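Local coordinates for DUF3829 domain-containing protein (Bacteroides thetaiotaomicron, PDB 3RH3) that is of unknown function but folds as an all-helical DUF3829-like protein, and in its full natural form is probably a membrane-attached lipoprotein, at residues 161-166 with 210-215; 31-36 with 90-95; 197-202 with 230-235; 17-22 with 148-153. All blocks are in the same frame, centred on the assembly; numbering follows the deposited sequence.

Contact 1. Residues 161-166 with 210-215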
loop_
_atom_site.group_PDB
_atom_site.type_symbol
_atom_site.label_atom_id
_atom_site.label_comp_id
_atom_site.label_asym_id
_atom_site.label_seq_id
_atom_site.Cartn_x
_atom_site.Cartn_y
_atom_site.Cartn_z
ATOM N N LYS A 161 -0.903 -19.543 -14.458
ATOM C CA LYS A 161 -0.809 -18.106 -14.721
ATOM C C LYS A 161 -2.015 -17.352 -14.131
ATOM O O LYS A 161 -1.805 -16.434 -13.333
ATOM C CB LYS A 161 -0.706 -17.856 -16.239
ATOM C CG LYS A 161 -0.520 -16.402 -16.670
ATOM C CD LYS A 161 -0.741 -16.261 -18.165
ATOM C CE LYS A 161 -0.689 -14.832 -18.619
ATOM N NZ LYS A 161 -1.949 -14.433 -19.305
ATOM N N ASP A 162 -3.263 -17.774 -14.474
ATOM C CA ASP A 162 -4.504 -17.114 -14.043
ATOM C C ASP A 162 -4.601 -17.029 -12.518
ATOM O O ASP A 162 -4.939 -15.962 -11.999
ATOM C CB ASP A 162 -5.741 -17.829 -14.602
ATOM C CG ASP A 162 -5.902 -17.834 -16.117
ATOM O OD1 ASP A 162 -5.130 -17.120 -16.805
ATOM O OD2 ASP A 162 -6.817 -18.540 -16.614
ATOM N N GLN A 163 -4.281 -18.157 -11.823
ATOM C CA GLN A 163 -4.302 -18.263 -10.370
ATOM C C GLN A 163 -3.281 -17.273 -9.753
ATOM O O GLN A 163 -3.651 -16.506 -8.873
ATOM C CB GLN A 163 -4.015 -19.723 -9.937
ATOM C CG GLN A 163 -5.168 -20.714 -10.225
ATOM C CD GLN A 163 -5.224 -21.316 -11.628
ATOM O OE1 GLN A 163 -4.667 -20.792 -12.611
ATOM N NE2 GLN A 163 -5.993 -22.392 -11.767
ATOM N N ILE A 164 -2.005 -17.283 -10.236
ATOM C CA ILE A 164 -0.916 -16.416 -9.761
ATOM C C ILE A 164 -1.266 -14.938 -9.986
ATOM O O ILE A 164 -1.133 -14.126 -9.056
ATOM C CB ILE A 164 0.441 -16.805 -10.415
ATOM C CG1 ILE A 164 0.869 -18.220 -9.935
ATOM C CG2 ILE A 164 1.543 -15.745 -10.105
ATOM C CD1 ILE A 164 1.691 -19.016 -10.893
HETATM N N MSE A 165 -1.714 -14.598 -11.204
HETATM C CA MSE A 165 -2.132 -13.235 -11.582
HETATM C C MSE A 165 -3.236 -12.738 -10.641
HETATM O O MSE A 165 -3.177 -11.616 -10.154
HETATM C CB MSE A 165 -2.636 -13.182 -13.046
HETATM C CG MSE A 165 -1.557 -13.443 -14.093
HETATM SE SE MSE A 165 -0.035 -12.248 -13.972
HETATM C CE MSE A 165 -0.902 -10.662 -14.652
ATOM N N ALA A 166 -4.251 -13.604 -10.371
ATOM C CA ALA A 166 -5.370 -13.241 -9.497
ATOM C C ALA A 166 -4.890 -12.910 -8.082
ATOM O O ALA A 166 -5.280 -11.879 -7.517
ATOM C CB ALA A 166 -6.391 -14.357 -9.451
ATOM N N PRO A 210 -10.703 -21.871 -13.893
ATOM C CA PRO A 210 -10.772 -23.337 -13.997
ATOM C C PRO A 210 -9.528 -24.000 -13.404
ATOM O O PRO A 210 -8.410 -23.506 -13.589
ATOM C CB PRO A 210 -10.891 -23.588 -15.507
ATOM C CG PRO A 210 -10.270 -22.387 -16.142
ATOM C CD PRO A 210 -10.544 -21.235 -15.220
ATOM N N ALA A 211 -9.740 -25.098 -12.669
ATOM C CA ALA A 211 -8.683 -25.893 -12.056
ATOM C C ALA A 211 -7.808 -26.538 -13.139
ATOM O O ALA A 211 -8.292 -26.833 -14.238
ATOM C CB ALA A 211 -9.296 -26.964 -11.164
ATOM N N VAL A 212 -6.517 -26.722 -12.841
ATOM C CA VAL A 212 -5.559 -27.342 -13.757
ATOM C C VAL A 212 -5.165 -28.691 -13.166
ATOM O O VAL A 212 -4.827 -28.764 -11.983
ATOM C CB VAL A 212 -4.327 -26.439 -14.041
ATOM C CG1 VAL A 212 -3.495 -26.992 -15.195
ATOM C CG2 VAL A 212 -4.747 -25.001 -14.342
ATOM N N THR A 213 -5.221 -29.758 -13.981
ATOM C CA THR A 213 -4.891 -31.116 -13.565
ATOM C C THR A 213 -3.386 -31.215 -13.252
ATOM O O THR A 213 -2.560 -30.697 -14.002
ATOM C CB THR A 213 -5.347 -32.094 -14.660
ATOM O OG1 THR A 213 -6.743 -31.894 -14.875
ATOM C CG2 THR A 213 -5.113 -33.553 -14.293
ATOM N N GLY A 214 -3.070 -31.868 -12.133
ATOM C CA GLY A 214 -1.703 -32.085 -11.664
ATOM C C GLY A 214 -1.138 -30.983 -10.787
ATOM O O GLY A 214 0.082 -30.905 -10.611
ATOM N N TYR A 215 -2.008 -30.101 -10.259
ATOM C CA TYR A 215 -1.602 -28.962 -9.419
ATOM C C TYR A 215 -2.545 -28.823 -8.209
ATOM O O TYR A 215 -2.877 -27.706 -7.815
ATOM C CB TYR A 215 -1.549 -27.647 -10.255
ATOM C CG TYR A 215 -0.574 -27.716 -11.408
ATOM C CD1 TYR A 215 0.778 -27.455 -11.218
ATOM C CD2 TYR A 215 -0.990 -28.117 -12.678
ATOM C CE1 TYR A 215 1.698 -27.604 -12.259
ATOM C CE2 TYR A 215 -0.083 -28.250 -13.730
ATOM C CZ TYR A 215 1.260 -27.998 -13.516
ATOM O OH TYR A 215 2.149 -28.130 -14.558
#

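Contact 2. Residues 31-36 with 90-95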
loop_
_atom_site.group_PDB
_atom_site.type_symbol
_atom_site.label_atom_id
_atom_site.label_comp_id
_atom_site.label_asym_id
_atom_site.label_seq_id
_atom_site.Cartn_x
_atom_site.Cartn_y
_atom_site.Cartn_z
ATOM N N HIS A 31 9.815 1.228 4.052
ATOM C CA HIS A 31 10.768 1.766 5.018
ATOM C C HIS A 31 10.530 3.246 5.338
ATOM O O HIS A 31 10.672 3.625 6.501
ATOM C CB HIS A 31 12.212 1.565 4.523
ATOM C CG HIS A 31 13.266 1.879 5.543
ATOM N ND1 HIS A 31 14.105 2.982 5.403
ATOM C CD2 HIS A 31 13.597 1.221 6.680
ATOM C CE1 HIS A 31 14.913 2.958 6.453
ATOM N NE2 HIS A 31 14.647 1.919 7.253
ATOM N N VAL A 32 10.205 4.085 4.334
ATOM C CA VAL A 32 10.084 5.531 4.548
ATOM C C VAL A 32 8.630 6.018 4.751
ATOM O O VAL A 32 8.434 7.067 5.360
ATOM C CB VAL A 32 10.779 6.352 3.419
ATOM C CG1 VAL A 32 12.221 5.897 3.211
ATOM C CG2 VAL A 32 10.002 6.304 2.103
ATOM N N ALA A 33 7.634 5.305 4.230
ATOM C CA ALA A 33 6.239 5.746 4.335
ATOM C C ALA A 33 5.392 4.703 5.016
ATOM O O ALA A 33 4.260 4.454 4.598
ATOM C CB ALA A 33 5.685 6.052 2.947
ATOM N N ASN A 34 5.933 4.084 6.074
ATOM C CA ASN A 34 5.216 3.063 6.825
ATOM C C ASN A 34 4.197 3.752 7.744
ATOM O O ASN A 34 4.569 4.613 8.552
ATOM C CB ASN A 34 6.198 2.184 7.601
ATOM C CG ASN A 34 5.539 1.167 8.489
ATOM O OD1 ASN A 34 5.610 1.251 9.714
ATOM N ND2 ASN A 34 4.870 0.195 7.902
ATOM N N ALA A 35 2.911 3.405 7.582
ATOM C CA ALA A 35 1.800 3.969 8.369
ATOM C C ALA A 35 1.990 3.811 9.874
ATOM O O ALA A 35 1.672 4.736 10.595
ATOM C CB ALA A 35 0.509 3.324 7.965
ATOM N N LYS A 36 2.515 2.665 10.341
ATOM C CA LYS A 36 2.752 2.399 11.759
ATOM C C LYS A 36 3.735 3.426 12.357
ATOM O O LYS A 36 3.507 3.883 13.470
ATOM C CB LYS A 36 3.248 0.957 11.992
ATOM N N ALA A 90 9.172 12.638 -5.396
ATOM C CA ALA A 90 9.659 13.918 -4.912
ATOM C C ALA A 90 8.660 14.468 -3.895
ATOM O O ALA A 90 9.061 14.882 -2.813
ATOM C CB ALA A 90 9.861 14.894 -6.071
ATOM N N GLY A 91 7.370 14.395 -4.220
ATOM C CA GLY A 91 6.316 14.847 -3.332
ATOM C C GLY A 91 6.348 14.044 -2.050
ATOM O O GLY A 91 6.392 14.614 -0.952
ATOM N N LEU A 92 6.409 12.714 -2.182
ATOM C CA LEU A 92 6.462 11.842 -1.020
ATOM C C LEU A 92 7.580 12.282 -0.032
ATOM O O LEU A 92 7.263 12.586 1.116
ATOM C CB LEU A 92 6.642 10.384 -1.445
ATOM C CG LEU A 92 6.604 9.377 -0.309
ATOM C CD1 LEU A 92 5.610 8.289 -0.592
ATOM C CD2 LEU A 92 7.983 8.812 -0.043
ATOM N N PHE A 93 8.858 12.365 -0.492
ATOM C CA PHE A 93 10.008 12.733 0.345
ATOM C C PHE A 93 9.903 14.151 0.915
ATOM O O PHE A 93 10.333 14.371 2.054
ATOM C CB PHE A 93 11.333 12.536 -0.403
ATOM C CG PHE A 93 11.664 11.070 -0.608
ATOM C CD1 PHE A 93 11.929 10.239 0.475
ATOM C CD2 PHE A 93 11.713 10.520 -1.884
ATOM C CE1 PHE A 93 12.197 8.876 0.285
ATOM C CE2 PHE A 93 11.987 9.162 -2.073
ATOM C CZ PHE A 93 12.224 8.348 -0.989
ATOM N N ASN A 94 9.310 15.093 0.153
ATOM C CA ASN A 94 9.107 16.479 0.577
ATOM C C ASN A 94 8.118 16.525 1.763
ATOM O O ASN A 94 8.411 17.134 2.797
ATOM C CB ASN A 94 8.609 17.326 -0.619
ATOM C CG ASN A 94 8.009 18.686 -0.317
ATOM O OD1 ASN A 94 6.926 19.024 -0.813
ATOM N ND2 ASN A 94 8.708 19.516 0.454
ATOM N N VAL A 95 6.953 15.861 1.625
ATOM C CA VAL A 95 5.957 15.872 2.707
ATOM C C VAL A 95 6.491 15.045 3.918
ATOM O O VAL A 95 6.228 15.437 5.045
ATOM C CB VAL A 95 4.508 15.484 2.296
ATOM C CG1 VAL A 95 3.978 16.412 1.204
ATOM C CG2 VAL A 95 4.393 14.029 1.872
#

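Contact 3. Residues 197-202 with 230-235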
loop_
_atom_site.group_PDB
_atom_site.type_symbol
_atom_site.label_atom_id
_atom_site.label_comp_id
_atom_site.label_asym_id
_atom_site.label_seq_id
_atom_site.Cartn_x
_atom_site.Cartn_y
_atom_site.Cartn_z
ATOM N N ALA A 197 -15.336 -3.109 -3.287
ATOM C CA ALA A 197 -16.143 -3.537 -4.427
ATOM C C ALA A 197 -15.221 -4.109 -5.517
ATOM O O ALA A 197 -15.542 -5.129 -6.125
ATOM C CB ALA A 197 -16.959 -2.368 -4.955
ATOM N N GLU A 198 -14.068 -3.461 -5.746
ATOM C CA GLU A 198 -13.032 -3.919 -6.695
ATOM C C GLU A 198 -12.530 -5.318 -6.251
ATOM O O GLU A 198 -12.537 -6.266 -7.044
ATOM C CB GLU A 198 -11.882 -2.885 -6.783
ATOM C CG GLU A 198 -10.734 -3.277 -7.702
ATOM C CD GLU A 198 -9.569 -2.305 -7.787
ATOM O OE1 GLU A 198 -9.807 -1.117 -8.106
ATOM O OE2 GLU A 198 -8.412 -2.742 -7.581
ATOM N N LEU A 199 -12.192 -5.452 -4.980
ATOM C CA LEU A 199 -11.745 -6.716 -4.372
ATOM C C LEU A 199 -12.805 -7.834 -4.487
ATOM O O LEU A 199 -12.438 -8.984 -4.770
ATOM C CB LEU A 199 -11.360 -6.509 -2.897
ATOM C CG LEU A 199 -10.737 -7.739 -2.157
ATOM C CD1 LEU A 199 -9.581 -8.329 -2.957
ATOM C CD2 LEU A 199 -10.268 -7.353 -0.774
ATOM N N GLU A 200 -14.107 -7.493 -4.275
ATOM C CA GLU A 200 -15.209 -8.454 -4.355
ATOM C C GLU A 200 -15.342 -8.965 -5.798
ATOM O O GLU A 200 -15.599 -10.143 -6.007
ATOM C CB GLU A 200 -16.528 -7.815 -3.856
ATOM C CG GLU A 200 -17.812 -8.588 -4.145
ATOM C CD GLU A 200 -18.239 -9.627 -3.127
ATOM O OE1 GLU A 200 -17.360 -10.212 -2.454
ATOM O OE2 GLU A 200 -19.461 -9.880 -3.026
ATOM N N LYS A 201 -15.166 -8.080 -6.768
ATOM C CA LYS A 201 -15.246 -8.402 -8.189
ATOM C C LYS A 201 -14.071 -9.329 -8.569
ATOM O O LYS A 201 -14.276 -10.312 -9.276
ATOM C CB LYS A 201 -15.220 -7.093 -9.013
ATOM C CG LYS A 201 -15.836 -7.178 -10.390
ATOM C CD LYS A 201 -15.771 -5.826 -11.109
ATOM N N GLU A 202 -12.868 -9.041 -8.065
ATOM C CA GLU A 202 -11.659 -9.851 -8.313
ATOM C C GLU A 202 -11.808 -11.238 -7.673
ATOM O O GLU A 202 -11.413 -12.246 -8.258
ATOM C CB GLU A 202 -10.402 -9.162 -7.752
ATOM C CG GLU A 202 -9.977 -7.895 -8.470
ATOM C CD GLU A 202 -8.993 -7.011 -7.722
ATOM O OE1 GLU A 202 -8.488 -7.429 -6.656
ATOM O OE2 GLU A 202 -8.712 -5.898 -8.218
ATOM N N LYS A 230 -11.599 -13.319 1.964
ATOM C CA LYS A 230 -12.953 -13.162 2.548
ATOM C C LYS A 230 -12.848 -12.806 4.030
ATOM O O LYS A 230 -13.589 -11.964 4.485
ATOM C CB LYS A 230 -13.822 -14.417 2.374
ATOM C CG LYS A 230 -14.028 -14.855 0.936
ATOM C CD LYS A 230 -14.460 -16.319 0.818
ATOM C CE LYS A 230 -14.036 -16.894 -0.511
ATOM N NZ LYS A 230 -14.117 -18.376 -0.547
ATOM N N SER A 231 -11.881 -13.397 4.766
ATOM C CA SER A 231 -11.676 -13.095 6.191
ATOM C C SER A 231 -11.233 -11.675 6.360
ATOM O O SER A 231 -11.710 -10.988 7.252
ATOM C CB SER A 231 -10.644 -14.034 6.804
ATOM O OG SER A 231 -11.299 -15.263 7.018
ATOM N N PHE A 232 -10.325 -11.228 5.488
ATOM C CA PHE A 232 -9.815 -9.858 5.488
ATOM C C PHE A 232 -10.966 -8.906 5.271
ATOM O O PHE A 232 -11.103 -7.906 5.972
ATOM C CB PHE A 232 -8.700 -9.641 4.424
ATOM C CG PHE A 232 -8.424 -8.174 4.238
ATOM C CD1 PHE A 232 -7.689 -7.463 5.182
ATOM C CD2 PHE A 232 -9.022 -7.464 3.194
ATOM C CE1 PHE A 232 -7.501 -6.078 5.050
ATOM C CE2 PHE A 232 -8.844 -6.076 3.075
ATOM C CZ PHE A 232 -8.091 -5.394 4.009
HETATM N N MSE A 233 -11.781 -9.217 4.296
HETATM C CA MSE A 233 -12.948 -8.417 3.929
HETATM C C MSE A 233 -13.981 -8.285 5.075
HETATM O O MSE A 233 -14.531 -7.197 5.260
HETATM C CB MSE A 233 -13.611 -9.001 2.672
HETATM C CG MSE A 233 -12.826 -8.627 1.418
HETATM SE SE MSE A 233 -13.616 -9.333 -0.195
HETATM C CE MSE A 233 -14.676 -7.926 -0.661
ATOM N N ASN A 234 -14.186 -9.362 5.860
ATOM C CA ASN A 234 -15.079 -9.345 7.007
ATOM C C ASN A 234 -14.501 -8.455 8.107
ATOM O O ASN A 234 -15.233 -7.658 8.707
ATOM C CB ASN A 234 -15.323 -10.775 7.533
ATOM C CG ASN A 234 -16.155 -11.625 6.594
ATOM O OD1 ASN A 234 -16.969 -11.136 5.811
ATOM N ND2 ASN A 234 -15.982 -12.924 6.661
ATOM N N ASP A 235 -13.184 -8.581 8.343
ATOM C CA ASP A 235 -12.472 -7.802 9.355
ATOM C C ASP A 235 -12.434 -6.317 8.949
ATOM O O ASP A 235 -12.676 -5.458 9.790
ATOM C CB ASP A 235 -11.046 -8.351 9.558
ATOM C CG ASP A 235 -10.944 -9.753 10.148
ATOM O OD1 ASP A 235 -12.011 -10.404 10.362
ATOM O OD2 ASP A 235 -9.804 -10.196 10.430
#

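Contact 4. Residues 17-22 with 148-153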
loop_
_atom_site.group_PDB
_atom_site.type_symbol
_atom_site.label_atom_id
_atom_site.label_comp_id
_atom_site.label_asym_id
_atom_site.label_seq_id
_atom_site.Cartn_x
_atom_site.Cartn_y
_atom_site.Cartn_z
ATOM N N LYS A 17 12.819 -5.918 -15.473
ATOM C CA LYS A 17 13.298 -4.638 -14.944
ATOM C C LYS A 17 12.113 -3.876 -14.344
ATOM O O LYS A 17 12.280 -3.200 -13.342
ATOM C CB LYS A 17 14.034 -3.837 -16.026
ATOM C CG LYS A 17 15.501 -4.236 -16.130
ATOM C CD LYS A 17 16.086 -3.842 -17.460
ATOM C CE LYS A 17 17.404 -4.522 -17.744
ATOM N N VAL A 18 10.907 -4.057 -14.897
ATOM C CA VAL A 18 9.652 -3.486 -14.367
ATOM C C VAL A 18 9.353 -4.147 -12.988
ATOM O O VAL A 18 9.017 -3.451 -12.025
ATOM C CB VAL A 18 8.468 -3.666 -15.366
ATOM C CG1 VAL A 18 7.116 -3.413 -14.689
ATOM C CG2 VAL A 18 8.632 -2.758 -16.582
ATOM N N ILE A 19 9.489 -5.482 -12.905
ATOM C CA ILE A 19 9.251 -6.258 -11.684
ATOM C C ILE A 19 10.254 -5.832 -10.608
ATOM O O ILE A 19 9.830 -5.543 -9.484
ATOM C CB ILE A 19 9.290 -7.798 -11.980
ATOM C CG1 ILE A 19 8.187 -8.238 -12.986
ATOM C CG2 ILE A 19 9.213 -8.651 -10.690
ATOM C CD1 ILE A 19 6.775 -7.795 -12.646
ATOM N N ASN A 20 11.567 -5.767 -10.962
ATOM C CA ASN A 20 12.610 -5.347 -10.028
ATOM C C ASN A 20 12.361 -3.908 -9.539
ATOM O O ASN A 20 12.578 -3.617 -8.367
ATOM C CB ASN A 20 14.006 -5.468 -10.645
ATOM C CG ASN A 20 15.049 -4.757 -9.818
ATOM O OD1 ASN A 20 15.155 -4.966 -8.602
ATOM N ND2 ASN A 20 15.765 -3.820 -10.421
ATOM N N TYR A 21 11.912 -3.003 -10.435
ATOM C CA TYR A 21 11.618 -1.636 -10.031
ATOM C C TYR A 21 10.491 -1.638 -8.983
ATOM O O TYR A 21 10.600 -0.944 -7.958
ATOM C CB TYR A 21 11.232 -0.748 -11.234
ATOM C CG TYR A 21 11.071 0.690 -10.812
ATOM C CD1 TYR A 21 12.169 1.540 -10.741
ATOM C CD2 TYR A 21 9.846 1.169 -10.354
ATOM C CE1 TYR A 21 12.031 2.866 -10.334
ATOM C CE2 TYR A 21 9.705 2.482 -9.909
ATOM C CZ TYR A 21 10.802 3.328 -9.904
ATOM O OH TYR A 21 10.675 4.625 -9.486
ATOM N N TYR A 22 9.416 -2.415 -9.240
ATOM C CA TYR A 22 8.301 -2.565 -8.296
ATOM C C TYR A 22 8.804 -3.085 -6.927
ATOM O O TYR A 22 8.410 -2.540 -5.900
ATOM C CB TYR A 22 7.198 -3.491 -8.847
ATOM C CG TYR A 22 6.175 -3.907 -7.798
ATOM C CD1 TYR A 22 5.194 -3.019 -7.362
ATOM C CD2 TYR A 22 6.211 -5.177 -7.224
ATOM C CE1 TYR A 22 4.264 -3.389 -6.395
ATOM C CE2 TYR A 22 5.290 -5.556 -6.242
ATOM C CZ TYR A 22 4.312 -4.657 -5.838
ATOM O OH TYR A 22 3.409 -5.004 -4.867
ATOM N N GLU A 148 1.646 -5.850 -13.738
ATOM C CA GLU A 148 0.670 -6.823 -14.237
ATOM C C GLU A 148 1.016 -7.275 -15.668
ATOM O O GLU A 148 1.061 -8.465 -15.926
ATOM C CB GLU A 148 -0.743 -6.211 -14.194
ATOM C CG GLU A 148 -1.906 -7.184 -14.265
ATOM C CD GLU A 148 -3.273 -6.556 -14.060
ATOM O OE1 GLU A 148 -3.417 -5.698 -13.157
ATOM O OE2 GLU A 148 -4.214 -6.959 -14.781
ATOM N N GLN A 149 1.264 -6.327 -16.575
ATOM C CA GLN A 149 1.643 -6.589 -17.956
ATOM C C GLN A 149 2.977 -7.359 -17.994
ATOM O O GLN A 149 3.110 -8.307 -18.771
ATOM C CB GLN A 149 1.741 -5.265 -18.737
ATOM C CG GLN A 149 2.024 -5.412 -20.238
ATOM C CD GLN A 149 0.957 -6.191 -20.984
ATOM O OE1 GLN A 149 -0.243 -5.907 -20.883
ATOM N NE2 GLN A 149 1.378 -7.191 -21.752
ATOM N N ALA A 150 3.944 -6.965 -17.145
ATOM C CA ALA A 150 5.242 -7.636 -17.077
ATOM C C ALA A 150 5.081 -9.068 -16.573
ATOM O O ALA A 150 5.686 -9.980 -17.140
ATOM C CB ALA A 150 6.198 -6.862 -16.183
ATOM N N GLU A 151 4.235 -9.275 -15.536
ATOM C CA GLU A 151 3.982 -10.608 -15.007
ATOM C C GLU A 151 3.290 -11.480 -16.051
ATOM O O GLU A 151 3.689 -12.616 -16.215
ATOM C CB GLU A 151 3.186 -10.584 -13.692
ATOM C CG GLU A 151 4.053 -10.411 -12.446
ATOM C CD GLU A 151 4.979 -11.551 -12.028
ATOM O OE1 GLU A 151 5.767 -12.046 -12.869
ATOM O OE2 GLU A 151 4.974 -11.890 -10.823
ATOM N N SER A 152 2.329 -10.942 -16.802
ATOM C CA SER A 152 1.624 -11.695 -17.840
ATOM C C SER A 152 2.591 -12.242 -18.906
ATOM O O SER A 152 2.354 -13.322 -19.453
ATOM C CB SER A 152 0.554 -10.829 -18.489
ATOM O OG SER A 152 -0.020 -11.496 -19.600
ATOM N N GLU A 153 3.684 -11.504 -19.174
ATOM C CA GLU A 153 4.711 -11.871 -20.147
ATOM C C GLU A 153 5.668 -12.916 -19.588
ATOM O O GLU A 153 6.025 -13.860 -20.300
ATOM C CB GLU A 153 5.493 -10.626 -20.597
ATOM C CG GLU A 153 4.714 -9.755 -21.567
ATOM C CD GLU A 153 5.197 -8.323 -21.705
ATOM O OE1 GLU A 153 6.430 -8.106 -21.759
ATOM O OE2 GLU A 153 4.333 -7.418 -21.794
#

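Contact 1. Residues 161-166 with 210-215
P210 meets Q163 through its backbone carbonyl: NE2 of Q163 lies 3.2 Å from O of P210, but the N-H...O angle of 124° marks the hydrogen bond as weak. The bond is seen in the Q163 conformer described; a second deposited conformer makes it doubtful as a fixed link. The kink at its chi2 (84°) swings the carboxamide from the helix surface towards the loop. A211 follows with its backbone beside the same nitrogen, its CA 4.4 Å from NE2 of Q163, while its CB bond points away from the helix. V212 turns its CB towards the helix. There CG1 stands anti to the backbone N, leaving CG2 of V212 beside its own backbone N and 3.9 Å from NE2 of Q163, where the two side chains pass at a slant. From V212 the loop turns away from helix 161-181 in a type II beta turn that ends at Y215, with G214 at positive phi (88°) as its third residue. Only 109 Å² is buried in all, as suits a mostly exposed loop. Y215 occupies the N-cap position of helix 216-240 and touches P159, and I209, just ahead of P210, touches both D162 and Q163. The loop joining helix 189-207 to helix 216-240 thus lies against the first turns of helix 161-181, which itself packs on helix 115-154.

Contact 2. Residues 31-36 with 90-95
V32 and A33 touch L92 and F93 purely by apolar packing, with no hydrogen bond between the two segments. V32 carries most of it. With chi1 at -52°, its CG1 lies beside the backbone N and anti to the carbonyl carbon, which puts CG2 between N and the carbonyl carbon. From there CG2 of V32 reaches two partners: CD2 of L92 at 3.9 Å and CE1 of F93 at 3.8 Å. The other methyl, V32 CG1, is 4.2 Å from the same CE1 of F93. V32 and the phenylalanine side chain run nearly perpendicular, and V32 CG2 approaches the ring at a slant. A33 adds a looser touch, its CB 4.2 Å from CD1 of L92, so the leucine methyls are divided between V32 and A33. Within its own helix L92 also covers F93: CD2 sits 4.1 Å above the plane of the F93 ring, over its centre, making one continuous apolar surface. L92 also packs on L132 and Y135 of helix 115-154.

The polar contacts lie around the break between helices 10-32 and 35-46, most of them on the backbone. The carbonyl of V32 accepts a hydrogen bond from NE of R96, and that of A33 one from NZ of K136, donors from two other helices. N34 N-caps helix 35-46, OD1 making a weak bond to N of D37. A bound 1,2-ethanediol, probably from the crystallisation liquor, lies about 4 Å from the side chain of A33.

This is a helix break packed against the long helix 79-111 of an all-alpha bundle.

Contact 3. Residues 197-202 with 230-235
L199 and the selenomethionine M233 lie alongside each other, their side chains sliding past in opposite directions. CD2 of L199 is 3.6 Å from CG of M233, and further along the selenium stands 3.8 Å from CG of L199. M233 is extended through chi2 (-180°) and then bends at chi3 (92°), which carries its terminal methyl past the leucine to E200. There CE of M233 is 3.7 Å from N of E200 and equally 3.7 Å from its CB, the two side chains crossing at about a right angle. The segment axes approach to 11.4 Å and run at 158°, so helices 189-207 and 216-240, consecutive in the chain, form an antiparallel alpha-hairpin within the DUF3829-like C-terminal region. The long selenomethionine bridges much of that generous separation. L199 CD2 also touches the F232 ring at its edge, near the ring plane, 4.2 Å from CD2 of F232. Both residues have further neighbours: L199 packs on T173 and I177 of helix 161-181, and the F232 ring meets that of Y257 edge-to-face. The hydroxyl of the same tyrosine is hydrogen-bonded to OD2 of D235.

Contact 4. Residues 17-22 with 148-153
A bend at chi2 of I19 (-52°) folds CD1 round to A150, which it meets methyl to methyl, CD1 of I19 lying 3.7 Å from CB of A150. In V18, CG1 lies anti to the backbone N, and this branch is the one that touches the same alanine, CG1 of V18 being 3.9 Å from CB of A150. The contact is a helix crossing in an all-alpha bundle: helix 10-32 passes helix 115-154 with segment axes at 131°, a steeply inclined antiparallel packing. The small alanine is consistent with the close approach of the backbones. Its single methyl touches both V18 and I19, and CA of V18 is 6.6 Å from CA of A150, with the axes approaching to 9.2 Å.

I19 reaches one residue further, its CD1 lying 3.8 Å from CG of E151. Here the glutamate offers the aliphatic part of its chain, crossing the isoleucine at about a right angle; its carboxylate makes a long, weak ion pair with R168 of helix 161-181. No hydrogen bond links the two segments; 155 Å² is buried, and the closest contacts across it are all between carbon atoms. Around it, V18 packs on F77, I19 on T147 and L154, and the hydroxyl of Y22 is hydrogen-bonded to O of V263 near the C-terminus.

Along the second helix, apart from the residues that touch, one polar side-chain bond spans a turn: NE2 of Q149 donates to OE2 of E153 over 3.0 Å at 168°, with the acceptor in the amide plane and using its anti lone pair.

Contacts 2, 3 and 4 each combine buried and half-covered residues in hydrocarbon packing, whereas contact 1 lies nearest the surface, with two of its four touching residues exposed, about 26 Å from the chain centre, centre to centre, and has a weak amide bond as its main feature. Contacts 2 and 4 share helix 10-32, one at its C-terminal break and the other nearer its start, and contact 2 is nested inside the loop closed by contact 4. Contact 3 holds a hairpin of successive helices, and contact 1 rests the connection of that hairpin on helix 161-181. Contacts 1 and 4 touch directly, K161 on S152; the other pairs do not touch.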